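Uncharacterized ACR, COG1565 superfamily (Burkholderia thailandensis, PDB 4F3N) probably acts as an S-adenosyl-L-methionine-dependent methyltransferase, perhaps forming symmetrically dimethylated arginine in proteins, although its function has not been established. Local coordinates at residues 118-123 against 395-400; 201-206 against 282-287. All coordinates share one frame; numbering follows the deposited sequence.

How the interactions relate
From the N terminus the chain first reaches 118-123, at the start of the helix leading into the first strand of the central mixed sheet. It then builds most of that sheet before 395-400, at the end of helix 384-398, returns to close the long loop of interaction 1. Interaction 2 is nested inside: the loop 201-206, after edge strand 197-200, meets helix 276-288 76 residues on from 206, at 282, before strand 293-298. The two contacts do not touch, their centres being about 28 Å apart. Interaction 1 joins helix 384-398 to helix 118-136, beside the cofactor site; interaction 2 packs a loop and a helix together within the methyltransferase core.

Interaction 1: residues 118-123 against 395-400; sequences SPLFAQ and QKLISE
Leu397 meets Leu120 and Phe121 in a purely apolar contact between the first turn of helix 118-136 and the last turn of helix 384-398. The backbones stand well apart, with Phe121 CA 7.8 Å from Leu397 CA, and the branched side chain of Leu397 bridges the space. Its CD1 methyl reaches both neighbours, lying 4.1 Å from Leu120 CD2 and 4.1 Å from Phe121 CB. Leu120 CD2 and Phe121 CB are themselves 6.5 Å apart, so the methyl sits over the gap between them. The other branch turns to the aromatic ring, where Leu397 CD2 approaches Phe121 CD1 obliquely at 4.1 Å. A forked leucine suits this place because each branch can serve a different surface. Its extended second torsion (chi2 172°) carries CD1 forward to the opposite helix. Phe121 holds its ring trans to the backbone N (chi1 180°), leaving CB and the ring atom CD1 to Leu397.

The neighbours explain the other two residue types: Leu120 is an apolar, branched chain able to meet both Leu397 and Ile372, which itself touches Leu397, and the buried Phe121 offers a large apolar surface to Leu397 and to Leu151 of helix 150-161.

Polar bonds lie outside the contact, around the end of helix 384-398, where Leu397 O accepts a hydrogen bond from Gln363 NE2, a partner for a carbonyl near the end of its helix.

Phe121 also lies about 4 Å, side chain to side chain, from Asn214, a residue that binds S-adenosyl-L-homocysteine. The arrangement thus ties the helix entering the Rossmann-like sheet to a helix inserted between its sixth and seventh strands, beside the cofactor site of a class I methyltransferase fold.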
ATOM      1  N   SER A 118      -0.867  13.636  -7.123  1.00 19.87           N
ATOM      2  CA  SER A 118      -0.015  12.782  -7.913  1.00 19.66           C
ATOM      3  C   SER A 118       1.046  13.518  -8.740  1.00 19.36           C
ATOM      4  O   SER A 118       2.161  13.082  -8.700  1.00 15.15           O
ATOM      5  CB  SER A 118      -0.840  11.795  -8.746  1.00 20.24           C
ATOM      6  OG  SER A 118      -1.708  11.116  -7.847  1.00 20.67           O
ATOM      7  N   PRO A 119       0.692  14.628  -9.464  1.00 20.46           N
ATOM      8  CA  PRO A 119       1.725  15.466 -10.156  1.00 19.48           C
ATOM      9  C   PRO A 119       2.922  15.984  -9.342  1.00 17.89           C
ATOM     10  O   PRO A 119       4.044  15.740  -9.720  1.00 17.45           O
ATOM     11  CB  PRO A 119       0.922  16.666 -10.699  1.00 20.71           C
ATOM     12  CG  PRO A 119      -0.429  16.081 -10.966  1.00 21.42           C
ATOM     13  CD  PRO A 119      -0.666  15.049  -9.859  1.00 21.89           C
ATOM     14  N   LEU A 120       2.696  16.703  -8.260  1.00 17.92           N
ATOM     15  CA  LEU A 120       3.806  17.249  -7.502  1.00 16.46           C
ATOM     16  C   LEU A 120       4.561  16.087  -6.825  1.00 13.91           C
ATOM     17  O   LEU A 120       5.792  16.088  -6.716  1.00 12.53           O
ATOM     18  CB  LEU A 120       3.262  18.217  -6.476  1.00 19.20           C
ATOM     19  CG  LEU A 120       4.332  18.850  -5.657  1.00 20.66           C
ATOM     20  CD1 LEU A 120       5.053  19.910  -6.478  1.00 23.64           C
ATOM     21  CD2 LEU A 120       3.686  19.440  -4.416  1.00 22.80           C
ATOM     22  N   PHE A 121       3.798  15.103  -6.359  1.00 12.62           N
ATOM     23  CA  PHE A 121       4.358  13.906  -5.761  1.00 11.93           C
ATOM     24  C   PHE A 121       5.269  13.176  -6.729  1.00 10.80           C
ATOM     25  O   PHE A 121       6.441  12.901  -6.409  1.00 10.61           O
ATOM     26  CB  PHE A 121       3.259  12.994  -5.206  1.00 12.28           C
ATOM     27  CG  PHE A 121       3.790  11.746  -4.587  1.00 12.94           C
ATOM     28  CD1 PHE A 121       4.180  11.722  -3.253  1.00 12.73           C
ATOM     29  CD2 PHE A 121       3.870  10.574  -5.327  1.00 13.13           C
ATOM     30  CE1 PHE A 121       4.672  10.563  -2.669  1.00 13.88           C
ATOM     31  CE2 PHE A 121       4.369   9.391  -4.769  1.00 13.72           C
ATOM     32  CZ  PHE A 121       4.762   9.378  -3.428  1.00 13.68           C
ATOM     33  N   ALA A 122       4.771  12.920  -7.941  1.00 10.51           N
ATOM     34  CA  ALA A 122       5.568  12.207  -8.936  1.00  9.86           C
ATOM     35  C   ALA A 122       6.809  13.013  -9.365  1.00  9.95           C
ATOM     36  O   ALA A 122       7.889  12.453  -9.585  1.00  9.49           O
ATOM     37  CB  ALA A 122       4.704  11.887 -10.157  1.00 10.02           C
ATOM     38  N   GLN A 123       6.655  14.326  -9.533  1.00 10.93           N
ATOM     39  CA  GLN A 123       7.787  15.166  -9.878  1.00 11.44           C
ATOM     40  C   GLN A 123       8.926  15.042  -8.864  1.00 10.48           C
ATOM     41  O   GLN A 123      10.082  15.032  -9.217  1.00 10.73           O
ATOM     42  CB  GLN A 123       7.376  16.624  -9.979  1.00 13.88           C
ATOM     43  CG  GLN A 123       6.535  16.960 -11.187  1.00 16.49           C
ATOM     44  CD  GLN A 123       6.319  18.462 -11.221  1.00 20.41           C
ATOM     45  OE1 GLN A 123       5.600  19.018 -10.389  1.00 21.82           O
ATOM     46  NE2 GLN A 123       7.051  19.134 -12.092  1.00 24.34           N
ATOM     47  N   GLN A 395       1.747  21.130   1.307  1.00 12.77           N
ATOM     48  CA  GLN A 395       1.457  21.036   2.726  1.00 13.13           C
ATOM     49  C   GLN A 395       0.725  19.756   3.069  1.00 12.08           C
ATOM     50  O   GLN A 395       0.994  19.146   4.102  1.00 12.18           O
ATOM     51  CB  GLN A 395       0.658  22.269   3.200  1.00 15.24           C
ATOM     52  CG  GLN A 395       0.350  22.246   4.677  1.00 18.23           C
ATOM     53  CD  GLN A 395      -0.306  23.525   5.126  1.00 21.25           C
ATOM     54  OE1 GLN A 395      -1.375  23.885   4.609  1.00 27.17           O
ATOM     55  NE2 GLN A 395       0.302  24.213   6.097  1.00 23.35           N
ATOM     56  N   LYS A 396      -0.224  19.333   2.239  1.00 11.59           N
ATOM     57  CA  LYS A 396      -0.912  18.065   2.483  1.00 10.82           C
ATOM     58  C   LYS A 396       0.084  16.898   2.469  1.00 10.40           C
ATOM     59  O   LYS A 396      -0.029  15.949   3.266  1.00  9.96           O
ATOM     60  CB  LYS A 396      -1.978  17.842   1.414  1.00 11.57           C
ATOM     61  N   LEU A 397       1.033  16.969   1.538  1.00  9.70           N
ATOM     62  CA  LEU A 397       2.028  15.889   1.407  1.00  9.56           C
ATOM     63  C   LEU A 397       3.016  15.807   2.577  1.00  9.61           C
ATOM     64  O   LEU A 397       3.483  14.715   2.898  1.00  9.09           O
ATOM     65  CB  LEU A 397       2.800  16.010   0.108  1.00  9.35           C
ATOM     66  CG  LEU A 397       2.031  15.693  -1.169  1.00  9.36           C
ATOM     67  CD1 LEU A 397       2.817  16.018  -2.410  1.00  9.58           C
ATOM     68  CD2 LEU A 397       1.589  14.229  -1.211  1.00  9.26           C
ATOM     69  N   ILE A 398       3.342  16.946   3.197  1.00  9.42           N
ATOM     70  CA  ILE A 398       4.461  16.998   4.133  1.00  9.78           C
ATOM     71  C   ILE A 398       4.081  17.411   5.552  1.00 10.32           C
ATOM     72  O   ILE A 398       4.843  17.137   6.490  1.00 10.33           O
ATOM     73  CB  ILE A 398       5.686  17.857   3.617  1.00  9.91           C
ATOM     74  CG1 ILE A 398       5.412  19.369   3.687  1.00 10.27           C
ATOM     75  CG2 ILE A 398       6.059  17.414   2.177  1.00  9.54           C
ATOM     76  CD1 ILE A 398       6.607  20.247   3.271  1.00 10.60           C
ATOM     77  N   SER A 399       2.900  17.997   5.742  1.00 11.05           N
ATOM     78  CA  SER A 399       2.500  18.388   7.080  1.00 12.12           C
ATOM     79  C   SER A 399       2.321  17.189   8.031  1.00 12.02           C
ATOM     80  O   SER A 399       1.746  16.175   7.675  1.00 11.46           O
ATOM     81  CB  SER A 399       1.224  19.264   7.059  1.00 12.80           C
ATOM     82  OG  SER A 399       0.773  19.433   8.391  1.00 15.62           O
ATOM     83  N   GLU A 400       2.790  17.345   9.269  1.00 13.32           N
ATOM     84  CA  GLU A 400       2.600  16.357  10.335  1.00 14.32           C
ATOM     85  C   GLU A 400       1.103  16.116  10.570  1.00 14.14           C
ATOM     86  O   GLU A 400       0.706  15.013  10.968  1.00 13.70           O
ATOM     87  CB  GLU A 400       3.239  16.844  11.655  1.00 16.82           C
ATOM     88  CG  GLU A 400       3.080  15.891  12.821  1.00 18.94           C
ATOM     89  CD  GLU A 400       3.499  16.498  14.149  1.00 22.12           C
ATOM     90  OE1 GLU A 400       3.293  17.702  14.379  1.00 25.48           O
ATOM     91  OE2 GLU A 400       4.024  15.740  14.977  1.00 27.45           O
TER

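Interaction 2: residues 201-206 against 282-287; sequences DALPER and VRTVCA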
ATOM      1  N   ASP A 201       0.980  -9.646 -15.930  1.00 15.97           N
ATOM      2  CA  ASP A 201      -0.028 -10.375 -15.192  1.00 18.47           C
ATOM      3  C   ASP A 201       0.510 -10.900 -13.837  1.00 18.79           C
ATOM      4  O   ASP A 201      -0.273 -11.316 -12.978  1.00 19.19           O
ATOM      5  CB  ASP A 201      -0.507 -11.571 -16.006  1.00 19.85           C
ATOM      6  CG  ASP A 201      -1.185 -11.152 -17.309  1.00 21.48           C
ATOM      7  OD1 ASP A 201      -1.457  -9.958 -17.463  1.00 22.36           O
ATOM      8  OD2 ASP A 201      -1.449 -12.012 -18.168  1.00 24.64           O
ATOM      9  N   ALA A 202       1.822 -10.903 -13.675  1.00 19.08           N
ATOM     10  CA  ALA A 202       2.463 -11.393 -12.451  1.00 19.78           C
ATOM     11  C   ALA A 202       3.843 -10.786 -12.319  1.00 19.33           C
ATOM     12  O   ALA A 202       4.393 -10.298 -13.291  1.00 19.05           O
ATOM     13  CB  ALA A 202       2.558 -12.903 -12.488  1.00 21.16           C
ATOM     14  N   LEU A 203       4.422 -10.788 -11.127  1.00 20.34           N
ATOM     15  CA  LEU A 203       5.815 -10.368 -11.028  1.00 19.19           C
ATOM     16  C   LEU A 203       6.685 -11.314 -11.883  1.00 18.93           C
ATOM     17  O   LEU A 203       6.490 -12.535 -11.863  1.00 20.38           O
ATOM     18  CB  LEU A 203       6.294 -10.388  -9.579  1.00 18.90           C
ATOM     19  CG  LEU A 203       5.661  -9.416  -8.589  1.00 18.42           C
ATOM     20  CD1 LEU A 203       6.073  -9.749  -7.156  1.00 18.67           C
ATOM     21  CD2 LEU A 203       6.012  -7.979  -8.945  1.00 19.17           C
ATOM     22  N   PRO A 204       7.663 -10.772 -12.625  1.00 18.63           N
ATOM     23  CA  PRO A 204       8.647 -11.622 -13.330  1.00 18.43           C
ATOM     24  C   PRO A 204       9.625 -12.294 -12.333  1.00 18.45           C
ATOM     25  O   PRO A 204       9.665 -11.892 -11.169  1.00 18.04           O
ATOM     26  CB  PRO A 204       9.381 -10.619 -14.207  1.00 19.10           C
ATOM     27  CG  PRO A 204       9.405  -9.400 -13.363  1.00 17.98           C
ATOM     28  CD  PRO A 204       8.043  -9.347 -12.704  1.00 17.96           C
ATOM     29  N   GLU A 205      10.374 -13.296 -12.797  1.00 18.73           N
ATOM     30  CA  GLU A 205      11.356 -14.002 -11.941  1.00 19.05           C
ATOM     31  C   GLU A 205      12.510 -13.102 -11.551  1.00 18.80           C
ATOM     32  O   GLU A 205      13.068 -13.208 -10.448  1.00 18.80           O
ATOM     33  CB  GLU A 205      11.872 -15.255 -12.668  1.00 20.37           C
ATOM     34  N   ARG A 206      12.874 -12.206 -12.460  1.00 18.02           N
ATOM     35  CA  ARG A 206      14.010 -11.319 -12.254  1.00 17.29           C
ATOM     36  C   ARG A 206      13.702  -9.952 -12.809  1.00 15.88           C
ATOM     37  O   ARG A 206      12.970  -9.801 -13.805  1.00 16.75           O
ATOM     38  CB  ARG A 206      15.283 -11.877 -12.908  1.00 18.35           C
ATOM     39  N   VAL A 282       6.821  -8.553  -0.144  1.00  9.19           N
ATOM     40  CA  VAL A 282       8.117  -7.889  -0.091  1.00  9.28           C
ATOM     41  C   VAL A 282       9.265  -8.889  -0.257  1.00 10.25           C
ATOM     42  O   VAL A 282      10.221  -8.624  -0.986  1.00  9.36           O
ATOM     43  CB  VAL A 282       8.253  -7.027   1.159  1.00  9.14           C
ATOM     44  CG1 VAL A 282       9.699  -6.464   1.357  1.00  9.32           C
ATOM     45  CG2 VAL A 282       7.233  -5.898   1.068  1.00  8.86           C
ATOM     46  N   ARG A 283       9.136 -10.082   0.340  1.00 11.08           N
ATOM     47  CA  ARG A 283      10.144 -11.101   0.097  1.00 12.59           C
ATOM     48  C   ARG A 283      10.240 -11.403  -1.380  1.00 11.99           C
ATOM     49  O   ARG A 283      11.345 -11.539  -1.884  1.00 12.66           O
ATOM     50  CB  ARG A 283       9.833 -12.376   0.869  1.00 14.22           C
ATOM     51  CG  ARG A 283      10.011 -12.219   2.365  1.00 16.35           C
ATOM     52  CD  ARG A 283       9.688 -13.532   3.052  1.00 19.48           C
ATOM     53  NE  ARG A 283       9.963 -13.491   4.482  1.00 23.02           N
ATOM     54  CZ  ARG A 283       9.499 -14.366   5.372  1.00 26.41           C
ATOM     55  NH1 ARG A 283       8.723 -15.386   5.003  1.00 30.42           N
ATOM     56  NH2 ARG A 283       9.848 -14.247   6.649  1.00 29.12           N
ATOM     57  N   THR A 284       9.099 -11.575  -2.040  1.00 11.66           N
ATOM     58  CA  THR A 284       9.069 -11.965  -3.448  1.00 11.47           C
ATOM     59  C   THR A 284       9.694 -10.867  -4.301  1.00 11.09           C
ATOM     60  O   THR A 284      10.470 -11.142  -5.190  1.00 10.99           O
ATOM     61  CB  THR A 284       7.626 -12.274  -3.915  1.00 11.33           C
ATOM     62  OG1 THR A 284       7.105 -13.374  -3.119  1.00 11.72           O
ATOM     63  CG2 THR A 284       7.571 -12.572  -5.374  1.00 12.22           C
ATOM     64  N   VAL A 285       9.331  -9.619  -4.032  1.00 10.36           N
ATOM     65  CA  VAL A 285       9.936  -8.486  -4.764  1.00  9.93           C
ATOM     66  C   VAL A 285      11.444  -8.385  -4.604  1.00 10.21           C
ATOM     67  O   VAL A 285      12.184  -8.174  -5.575  1.00 10.27           O
ATOM     68  CB  VAL A 285       9.267  -7.163  -4.336  1.00  9.67           C
ATOM     69  CG1 VAL A 285       9.985  -5.953  -4.975  1.00  9.59           C
ATOM     70  CG2 VAL A 285       7.781  -7.228  -4.689  1.00  9.23           C
ATOM     71  N   CYS A 286      11.918  -8.554  -3.387  1.00 10.39           N
ATOM     72  CA  CYS A 286      13.322  -8.371  -3.086  1.00 10.99           C
ATOM     73  C   CYS A 286      14.145  -9.566  -3.595  1.00 12.06           C
ATOM     74  O   CYS A 286      15.310  -9.409  -3.954  1.00 12.14           O
ATOM     75  CB  CYS A 286      13.544  -8.101  -1.600  1.00 11.08           C
ATOM     76  SG  CYS A 286      13.012  -6.447  -1.107  1.00 11.77           S
ATOM     77  N   ALA A 287      13.520 -10.733  -3.694  1.00 12.24           N
ATOM     78  CA  ALA A 287      14.210 -11.881  -4.279  1.00 13.24           C
ATOM     79  C   ALA A 287      14.278 -11.721  -5.812  1.00 13.52           C
ATOM     80  O   ALA A 287      15.254 -12.140  -6.466  1.00 14.15           O
ATOM     81  CB  ALA A 287      13.528 -13.176  -3.884  1.00 13.60           C
TER
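Loop 201-206 passes helix 276-288 most closely where Leu203 faces Val285, their CA atoms 7.7 Å apart. At that distance a leucine is long enough to fill the gap, and one methyl does all the touching. Leu203 CD1 comes up to Thr284 CG2 at 3.7 Å and to Val285 CG2 at 3.9 Å. Thr284 CG2 and Val285 CG2 are 5.4 Å apart, and CD1 sits against the gap between these two methyls. Leu203 crosses Val285 at about a right angle. With CD1 anti to CA (chi2 170°), the leucine stretches to its full length toward the helix.

The loop follows edge strand 197-200, the third of the class I methyltransferase sheet, from which the chain passes back across the second and first strands to reach the fourth, 210-214. Helix 276-288 leads on to the fifth, 293-298. Leu203 accordingly also touches Met142 of the first strand, along with Phe281 and Met288 of the helix.

Threonine suits the exposed side of this contact because its two branches divide the work. With chi1 at -60°, CG2 lies trans to the backbone N and turns to the leucine, while OG1 hydrogen-bonds to Ala280 O one turn earlier. Val285 is buried, and its wholly apolar branches fit the inner side of the helix.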